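Local atomic coordinates of RNA-binding protein with serine-rich domain 1 (Homo sapiens, PDB entry 4A8X), a protein that binds RNA and acts as an auxiliary component of the exon junction complex deposited at splice junctions, taking part in mRNA splicing and surveillance. Residues V7-L12 / Q75-T80; M33-V38 / Y49-F54. One frame throughout, in Å; residues are numbered along the deposited sequence.

Interaction 1. Residues V7-L12 / Q75-T80; sequences VHIGRL and QEITAT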
ATOM      1  N   VAL A   7     -10.088  -0.456 -20.184  1.00 19.16           N
ATOM      2  CA  VAL A   7     -10.326   0.403 -19.025  1.00 20.71           C
ATOM      3  C   VAL A   7      -8.999   0.930 -18.427  1.00 25.69           C
ATOM      4  O   VAL A   7      -7.986   0.207 -18.421  1.00 23.89           O
ATOM      5  CB  VAL A   7     -11.121  -0.340 -17.909  1.00 21.39           C
ATOM      6  CG1 VAL A   7     -12.440  -0.983 -18.468  1.00 26.97           C
ATOM      7  CG2 VAL A   7     -10.278  -1.386 -17.244  1.00 22.11           C
ATOM      8  N   HIS A   8      -9.019   2.179 -17.944  1.00 20.21           N
ATOM      9  CA  HIS A   8      -7.879   2.770 -17.216  1.00 18.32           C
ATOM     10  C   HIS A   8      -8.150   2.607 -15.719  1.00 18.11           C
ATOM     11  O   HIS A   8      -9.221   2.965 -15.220  1.00 19.53           O
ATOM     12  CB  HIS A   8      -7.735   4.259 -17.571  1.00 21.71           C
ATOM     13  CG  HIS A   8      -6.681   4.986 -16.786  1.00 26.61           C
ATOM     14  ND1 HIS A   8      -6.926   5.531 -15.546  1.00 27.53           N
ATOM     15  CD2 HIS A   8      -5.389   5.278 -17.079  1.00 31.32           C
ATOM     16  CE1 HIS A   8      -5.829   6.144 -15.110  1.00 31.35           C
ATOM     17  NE2 HIS A   8      -4.878   5.995 -16.015  1.00 30.23           N
ATOM     18  N   ILE A   9      -7.201   2.042 -15.014  1.00 16.26           N
ATOM     19  CA  ILE A   9      -7.263   1.919 -13.561  1.00 18.80           C
ATOM     20  C   ILE A   9      -6.289   2.908 -12.918  1.00 21.38           C
ATOM     21  O   ILE A   9      -5.098   2.887 -13.225  1.00 23.38           O
ATOM     22  CB  ILE A   9      -6.850   0.492 -13.107  1.00 18.85           C
ATOM     23  CG1 ILE A   9      -7.643  -0.578 -13.858  1.00 20.71           C
ATOM     24  CG2 ILE A   9      -7.000   0.335 -11.607  1.00 16.04           C
ATOM     25  CD1 ILE A   9      -9.173  -0.379 -13.836  1.00 27.59           C
ATOM     26  N   GLY A  10      -6.799   3.763 -12.027  1.00 18.36           N
ATOM     27  CA  GLY A  10      -6.010   4.838 -11.441  1.00 20.18           C
ATOM     28  C   GLY A  10      -5.879   4.718  -9.926  1.00 20.38           C
ATOM     29  O   GLY A  10      -6.639   3.989  -9.278  1.00 20.75           O
ATOM     30  N   ARG A  11      -4.910   5.444  -9.379  1.00 18.14           N
ATOM     31  CA  ARG A  11      -4.661   5.507  -7.931  1.00 20.45           C
ATOM     32  C   ARG A  11      -4.155   4.179  -7.345  1.00 19.71           C
ATOM     33  O   ARG A  11      -4.493   3.802  -6.235  1.00 21.41           O
ATOM     34  CB  ARG A  11      -5.929   5.971  -7.198  1.00 24.54           C
ATOM     35  CG  ARG A  11      -6.379   7.420  -7.499  1.00 30.63           C
ATOM     36  CD  ARG A  11      -5.435   8.487  -6.871  1.00 41.26           C
ATOM     37  NE  ARG A  11      -5.377   8.433  -5.396  1.00 44.37           N
ATOM     38  CZ  ARG A  11      -4.341   8.840  -4.648  1.00 46.88           C
ATOM     39  NH1 ARG A  11      -3.246   9.346  -5.213  1.00 49.35           N
ATOM     40  NH2 ARG A  11      -4.389   8.721  -3.320  1.00 43.30           N
ATOM     41  N   LEU A  12      -3.342   3.472  -8.102  1.00 17.78           N
ATOM     42  CA  LEU A  12      -2.760   2.234  -7.629  1.00 19.03           C
ATOM     43  C   LEU A  12      -1.626   2.590  -6.686  1.00 21.02           C
ATOM     44  O   LEU A  12      -0.774   3.425  -7.048  1.00 17.97           O
ATOM     45  CB  LEU A  12      -2.223   1.419  -8.816  1.00 15.97           C
ATOM     46  CG  LEU A  12      -3.266   0.891  -9.819  1.00 18.40           C
ATOM     47  CD1 LEU A  12      -2.634   0.054 -10.967  1.00 16.14           C
ATOM     48  CD2 LEU A  12      -4.324   0.027  -9.094  1.00 15.56           C
ATOM     49  N   GLN A  75      -6.462   1.533  -0.638  1.00 17.21           N
ATOM     50  CA  GLN A  75      -6.673   2.806  -1.292  1.00 17.79           C
ATOM     51  C   GLN A  75      -7.817   2.708  -2.311  1.00 15.82           C
ATOM     52  O   GLN A  75      -7.920   1.745  -3.077  1.00 18.62           O
ATOM     53  CB  GLN A  75      -5.371   3.256  -1.995  1.00 19.04           C
ATOM     54  CG  GLN A  75      -5.434   4.656  -2.575  1.00 21.10           C
ATOM     55  CD  GLN A  75      -4.056   5.250  -2.711  1.00 25.28           C
ATOM     56  OE1 GLN A  75      -3.461   5.708  -1.720  1.00 25.30           O
ATOM     57  NE2 GLN A  75      -3.503   5.191  -3.933  1.00 26.47           N
ATOM     58  N   GLU A  76      -8.684   3.710  -2.314  1.00 17.06           N
ATOM     59  CA  GLU A  76      -9.743   3.793  -3.309  1.00 16.86           C
ATOM     60  C   GLU A  76      -9.185   4.071  -4.727  1.00 20.28           C
ATOM     61  O   GLU A  76      -8.301   4.914  -4.912  1.00 18.51           O
ATOM     62  CB  GLU A  76     -10.777   4.819  -2.892  1.00 21.57           C
ATOM     63  CG  GLU A  76     -11.952   4.939  -3.854  1.00 23.94           C
ATOM     64  CD  GLU A  76     -13.090   5.834  -3.346  1.00 30.50           C
ATOM     65  OE1 GLU A  76     -13.338   5.887  -2.109  1.00 33.90           O
ATOM     66  OE2 GLU A  76     -13.738   6.469  -4.209  1.00 31.37           O
ATOM     67  N   ILE A  77      -9.664   3.313  -5.722  1.00 16.56           N
ATOM     68  CA  ILE A  77      -9.129   3.420  -7.099  1.00 14.57           C
ATOM     69  C   ILE A  77     -10.210   3.979  -8.032  1.00 19.13           C
ATOM     70  O   ILE A  77     -11.381   4.040  -7.672  1.00 19.53           O
ATOM     71  CB  ILE A  77      -8.682   2.046  -7.693  1.00 16.50           C
ATOM     72  CG1 ILE A  77      -9.880   1.100  -7.780  1.00 18.31           C
ATOM     73  CG2 ILE A  77      -7.542   1.390  -6.862  1.00 16.58           C
ATOM     74  CD1 ILE A  77      -9.717   0.041  -8.852  1.00 20.94           C
ATOM     75  N   THR A  78      -9.794   4.433  -9.197  1.00 20.13           N
ATOM     76  CA  THR A  78     -10.716   4.891 -10.249  1.00 21.41           C
ATOM     77  C   THR A  78     -10.685   3.853 -11.388  1.00 22.80           C
ATOM     78  O   THR A  78      -9.669   3.201 -11.600  1.00 21.19           O
ATOM     79  CB  THR A  78     -10.303   6.252 -10.821  1.00 26.21           C
ATOM     80  OG1 THR A  78      -8.975   6.181 -11.388  1.00 24.52           O
ATOM     81  CG2 THR A  78     -10.343   7.333  -9.728  1.00 26.36           C
ATOM     82  N   ALA A  79     -11.798   3.688 -12.080  1.00 18.70           N
ATOM     83  CA  ALA A  79     -11.862   2.801 -13.241  1.00 19.52           C
ATOM     84  C   ALA A  79     -12.700   3.490 -14.308  1.00 23.20           C
ATOM     85  O   ALA A  79     -13.828   3.920 -14.041  1.00 21.97           O
ATOM     86  CB  ALA A  79     -12.450   1.448 -12.864  1.00 17.88           C
ATOM     87  N   THR A  80     -12.132   3.674 -15.495  1.00 22.06           N
ATOM     88  CA  THR A  80     -12.842   4.436 -16.516  1.00 26.21           C
ATOM     89  C   THR A  80     -12.604   3.859 -17.906  1.00 24.96           C
ATOM     90  O   THR A  80     -11.507   3.404 -18.235  1.00 22.82           O
ATOM     91  CB  THR A  80     -12.428   5.937 -16.518  1.00 32.60           C
ATOM     92  OG1 THR A  80     -11.253   6.082 -17.293  1.00 42.37           O
ATOM     93  CG2 THR A  80     -12.121   6.437 -15.128  1.00 25.36           C
TER
HETATM   94  O   HOH W   1      -9.344   5.591 -14.119  1.00 22.71           O
HETATM   95  O   HOH W   2      -7.775   7.347  -4.117  1.00 34.84           O
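H8, I9 and G10 pair antiparallel with T80, A79 and T78, joining two neighbouring strands in the sheet of an RNA recognition motif (RRM); residues 7-12 occupy the RNP2 position of that fold. Backbone hydrogen bonds bracket H8–T80 and G10–T78, H8 N reaching T80 O at 2.8 Å. The I9–A79 pair between them faces the helices, with I9 CD1 3.9 Å from A79 CB: a branched chain fills the core, and a small methyl fits beneath helix 57-67. Glycine suits position 10 because any CB would run into T78 OG1.

Beyond G10 the strand ends, and R11, with a positive phi of 68°, swings toward residues 75-77. R11 CB rests 3.5 Å from E76 O, with CG slightly farther from the same oxygen. Bends at chi2 and chi3 (-71° and -62°) then fold the chain back across Q75. NE donates its N-H to a water, which in turn donates to E76 O. R11 CZ lies 3.8 Å from Q75 NE2, the guanidinium stacking almost parallel on the amide, and R11 NH2 comes 3.5 Å from Q75 OE1. Q75 NE2 also donates to R11 O at 2.9 Å, arriving from above the carbonyl plane. On the H8 face, a second water bonds H8 O, H8 ND1 and T78 OG1, lying in the plane of the imidazole at its edge.

Interaction 2. Residues M33-V38 / Y49-F54; sequences MIDMPV and YAYVEF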
ATOM      1  N   MET A  33      -5.081  -7.915 -22.787  1.00 27.15           N
ATOM      2  CA  MET A  33      -3.839  -7.139 -22.724  1.00 31.75           C
ATOM      3  C   MET A  33      -3.802  -6.287 -21.459  1.00 30.78           C
ATOM      4  O   MET A  33      -4.853  -5.819 -21.007  1.00 27.59           O
ATOM      5  CB  MET A  33      -3.718  -6.236 -23.952  1.00 35.34           C
ATOM      6  CG  MET A  33      -2.334  -5.652 -24.149  1.00 40.78           C
ATOM      7  SD  MET A  33      -1.261  -6.669 -25.227  1.00 53.50           S
ATOM      8  CE  MET A  33      -2.287  -6.955 -26.675  1.00 58.87           C
ATOM      9  N   ILE A  34      -2.606  -6.134 -20.870  1.00 25.89           N
ATOM     10  CA  ILE A  34      -2.385  -5.197 -19.773  1.00 27.04           C
ATOM     11  C   ILE A  34      -1.187  -4.293 -20.062  1.00 30.82           C
ATOM     12  O   ILE A  34      -0.170  -4.728 -20.629  1.00 32.65           O
ATOM     13  CB  ILE A  34      -2.123  -5.904 -18.434  1.00 28.32           C
ATOM     14  CG1 ILE A  34      -3.259  -6.880 -18.105  1.00 30.70           C
ATOM     15  CG2 ILE A  34      -2.009  -4.877 -17.317  1.00 25.63           C
ATOM     16  CD1 ILE A  34      -3.233  -7.374 -16.679  1.00 25.37           C
ATOM     17  N   ASP A  35      -1.308  -3.023 -19.691  1.00 29.65           N
ATOM     18  CA  ASP A  35      -0.189  -2.089 -19.821  1.00 29.62           C
ATOM     19  C   ASP A  35      -0.048  -1.294 -18.522  1.00 31.68           C
ATOM     20  O   ASP A  35      -0.936  -0.504 -18.172  1.00 28.27           O
ATOM     21  CB  ASP A  35      -0.435  -1.150 -20.992  1.00 34.33           C
ATOM     22  CG  ASP A  35       0.684  -0.114 -21.171  1.00 40.03           C
ATOM     23  OD1 ASP A  35       1.804  -0.313 -20.637  1.00 37.38           O
ATOM     24  OD2 ASP A  35       0.438   0.900 -21.859  1.00 44.26           O
ATOM     25  N   MET A  36       1.045  -1.536 -17.801  1.00 27.87           N
ATOM     26  CA  MET A  36       1.317  -0.899 -16.533  1.00 30.52           C
ATOM     27  C   MET A  36       2.724  -0.230 -16.587  1.00 28.78           C
ATOM     28  O   MET A  36       3.733  -0.824 -16.221  1.00 30.10           O
ATOM     29  CB  MET A  36       1.222  -1.949 -15.428  1.00 29.16           C
ATOM     30  CG  MET A  36       1.275  -1.427 -14.013  1.00 33.67           C
ATOM     31  SD  MET A  36       0.398  -2.592 -12.900  1.00 36.67           S
ATOM     32  CE  MET A  36       0.755  -1.845 -11.326  1.00 33.67           C
ATOM     33  N   PRO A  37       2.774   1.023 -17.046  1.00 25.72           N
ATOM     34  CA  PRO A  37       4.065   1.672 -17.290  1.00 31.98           C
ATOM     35  C   PRO A  37       4.835   1.882 -15.985  1.00 36.62           C
ATOM     36  O   PRO A  37       4.238   2.059 -14.915  1.00 34.20           O
ATOM     37  CB  PRO A  37       3.676   3.009 -17.919  1.00 34.56           C
ATOM     38  CG  PRO A  37       2.271   2.806 -18.442  1.00 36.45           C
ATOM     39  CD  PRO A  37       1.643   1.859 -17.478  1.00 32.51           C
ATOM     40  N   VAL A  38       6.160   1.855 -16.094  1.00 39.60           N
ATOM     41  CA  VAL A  38       7.046   1.962 -14.941  1.00 37.12           C
ATOM     42  C   VAL A  38       7.771   3.294 -14.959  1.00 37.86           C
ATOM     43  O   VAL A  38       7.876   3.926 -16.000  1.00 37.20           O
ATOM     44  CB  VAL A  38       8.124   0.856 -14.964  1.00 33.13           C
ATOM     45  CG1 VAL A  38       7.467  -0.499 -15.019  1.00 36.12           C
ATOM     46  CG2 VAL A  38       9.085   1.053 -16.155  1.00 35.23           C
ATOM     47  N   TYR A  49      -0.800   3.581 -12.308  1.00 20.88           N
ATOM     48  CA  TYR A  49      -1.976   3.277 -13.094  1.00 20.09           C
ATOM     49  C   TYR A  49      -1.739   2.091 -14.043  1.00 21.17           C
ATOM     50  O   TYR A  49      -0.593   1.684 -14.262  1.00 20.12           O
ATOM     51  CB  TYR A  49      -2.416   4.500 -13.863  1.00 20.84           C
ATOM     52  CG  TYR A  49      -1.477   4.944 -14.954  1.00 24.71           C
ATOM     53  CD1 TYR A  49      -1.517   4.371 -16.209  1.00 28.88           C
ATOM     54  CD2 TYR A  49      -0.531   5.940 -14.708  1.00 30.73           C
ATOM     55  CE1 TYR A  49      -0.636   4.793 -17.222  1.00 35.86           C
ATOM     56  CE2 TYR A  49       0.336   6.371 -15.697  1.00 35.77           C
ATOM     57  CZ  TYR A  49       0.282   5.794 -16.951  1.00 36.84           C
ATOM     58  OH  TYR A  49       1.157   6.226 -17.917  1.00 35.90           O
ATOM     59  N   ALA A  50      -2.836   1.538 -14.578  1.00 18.70           N
ATOM     60  CA  ALA A  50      -2.763   0.457 -15.553  1.00 22.82           C
ATOM     61  C   ALA A  50      -3.905   0.556 -16.567  1.00 24.77           C
ATOM     62  O   ALA A  50      -4.983   1.065 -16.252  1.00 24.29           O
ATOM     63  CB  ALA A  50      -2.822  -0.902 -14.859  1.00 21.74           C
ATOM     64  N   TYR A  51      -3.667   0.068 -17.784  1.00 22.14           N
ATOM     65  CA  TYR A  51      -4.779  -0.164 -18.705  1.00 23.58           C
ATOM     66  C   TYR A  51      -5.035  -1.662 -18.775  1.00 27.09           C
ATOM     67  O   TYR A  51      -4.092  -2.476 -18.823  1.00 30.54           O
ATOM     68  CB  TYR A  51      -4.477   0.370 -20.093  1.00 24.07           C
ATOM     69  CG  TYR A  51      -4.280   1.851 -20.173  1.00 28.33           C
ATOM     70  CD1 TYR A  51      -5.344   2.692 -20.479  1.00 30.21           C
ATOM     71  CD2 TYR A  51      -3.034   2.415 -19.967  1.00 31.88           C
ATOM     72  CE1 TYR A  51      -5.164   4.072 -20.583  1.00 34.94           C
ATOM     73  CE2 TYR A  51      -2.837   3.804 -20.084  1.00 38.47           C
ATOM     74  CZ  TYR A  51      -3.924   4.614 -20.388  1.00 38.12           C
ATOM     75  OH  TYR A  51      -3.782   5.973 -20.490  1.00 37.27           O
ATOM     76  N   VAL A  52      -6.310  -2.028 -18.744  1.00 22.12           N
ATOM     77  CA  VAL A  52      -6.714  -3.422 -18.885  1.00 22.93           C
ATOM     78  C   VAL A  52      -7.736  -3.554 -20.034  1.00 25.32           C
ATOM     79  O   VAL A  52      -8.758  -2.858 -20.055  1.00 21.52           O
ATOM     80  CB  VAL A  52      -7.293  -3.972 -17.556  1.00 26.90           C
ATOM     81  CG1 VAL A  52      -7.768  -5.396 -17.730  1.00 27.65           C
ATOM     82  CG2 VAL A  52      -6.208  -3.911 -16.442  1.00 27.27           C
ATOM     83  N   GLU A  53      -7.448  -4.429 -20.990  1.00 24.36           N
ATOM     84  CA  GLU A  53      -8.364  -4.650 -22.110  1.00 28.01           C
ATOM     85  C   GLU A  53      -8.967  -6.030 -21.995  1.00 26.68           C
ATOM     86  O   GLU A  53      -8.237  -7.019 -21.906  1.00 25.54           O
ATOM     87  CB  GLU A  53      -7.642  -4.493 -23.451  1.00 27.26           C
ATOM     88  CG  GLU A  53      -8.530  -4.855 -24.613  1.00 48.86           C
ATOM     89  CD  GLU A  53      -7.929  -4.515 -25.951  1.00 52.76           C
ATOM     90  OE1 GLU A  53      -7.193  -5.363 -26.498  1.00 53.06           O
ATOM     91  OE2 GLU A  53      -8.215  -3.408 -26.462  1.00 55.34           O
ATOM     92  N   PHE A  54     -10.297  -6.085 -21.997  1.00 23.92           N
ATOM     93  CA  PHE A  54     -11.024  -7.337 -21.880  1.00 24.35           C
ATOM     94  C   PHE A  54     -11.406  -7.841 -23.268  1.00 27.10           C
ATOM     95  O   PHE A  54     -11.272  -7.125 -24.265  1.00 30.19           O
ATOM     96  CB  PHE A  54     -12.273  -7.164 -21.037  1.00 23.57           C
ATOM     97  CG  PHE A  54     -11.994  -6.887 -19.590  1.00 24.31           C
ATOM     98  CD1 PHE A  54     -11.768  -7.948 -18.697  1.00 25.23           C
ATOM     99  CD2 PHE A  54     -11.951  -5.578 -19.113  1.00 22.46           C
ATOM    100  CE1 PHE A  54     -11.511  -7.703 -17.356  1.00 22.28           C
ATOM    101  CE2 PHE A  54     -11.657  -5.311 -17.764  1.00 23.77           C
ATOM    102  CZ  PHE A  54     -11.443  -6.389 -16.873  1.00 19.22           C
TER
HETATM  103  O   HOH W   3       1.958   2.478 -14.051  1.00 29.63           O
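The Y49 ring meets P37 obliquely, Y49 CE1 lying 3.7 Å from P37 CD, and the proline and tyrosine side chains cross at about a right angle. Over the centre of one face of this ring sits a water that donates to both P37 O and Y49 O, bridging the strands at a break in the regular pairing between D35–Y51 and the P37–K47 bond. At the Y51 ring it is the edge that is approached: D35 O lies near its plane, 4.0 Å from Y51 CD2. The F54 ring carries V52 CG1 over one face, a contact within its own strand.

The two strands form a beta hairpin of the RRM, with residues 49-54 in the RNP1 position. D35 and Y51 are a hydrogen-bonded pair, Y51 N donating to D35 O at 2.8 Å. M33 and E53 make another, strong from E53 N (2.9 Å to M33 O) but weak in the return direction. P37 has no backbone N-H to give, which suits an interruption in the pairing before the strand continues. With CG between its backbone N and carbonyl carbon (chi1 68°), Y49 turns its ring back toward P37. With an alanine here, P37 CG and CD would probably be left less covered and the bridging water less closely held.

The extended M36 chain passes Y49 O with M36 CG (3.6 Å) and brings SD to 4.1 Å from A50 CB. M36, I34 and V52 pack against helix 18-26, while F54 reaches helix 57-67 and Y49 and Y51 meet H8 of strand 6-10.

How the interactions relate
Interaction 2 is nested within the chain loop that interaction 1 closes, and their centres lie about 11 Å apart in one antiparallel sheet. Strands 46-54 and 6-10 are neighbours and join the two contacts: I9 N comes 2.7 Å from A50 O, a probable hydrogen bond. Both contacts send side chains to helices 18-26 and 57-67, which cover one face. On the face opposite the helices H8, Y49 and Y51 lie together, an aromatic group in RNP2 and RNP1 positions, consistent with the RNA-binding surface of other RRMs. This domain also interacts with SAP18 and ACIN1, and Q75 packs on an apolar side chain of another protein's chain.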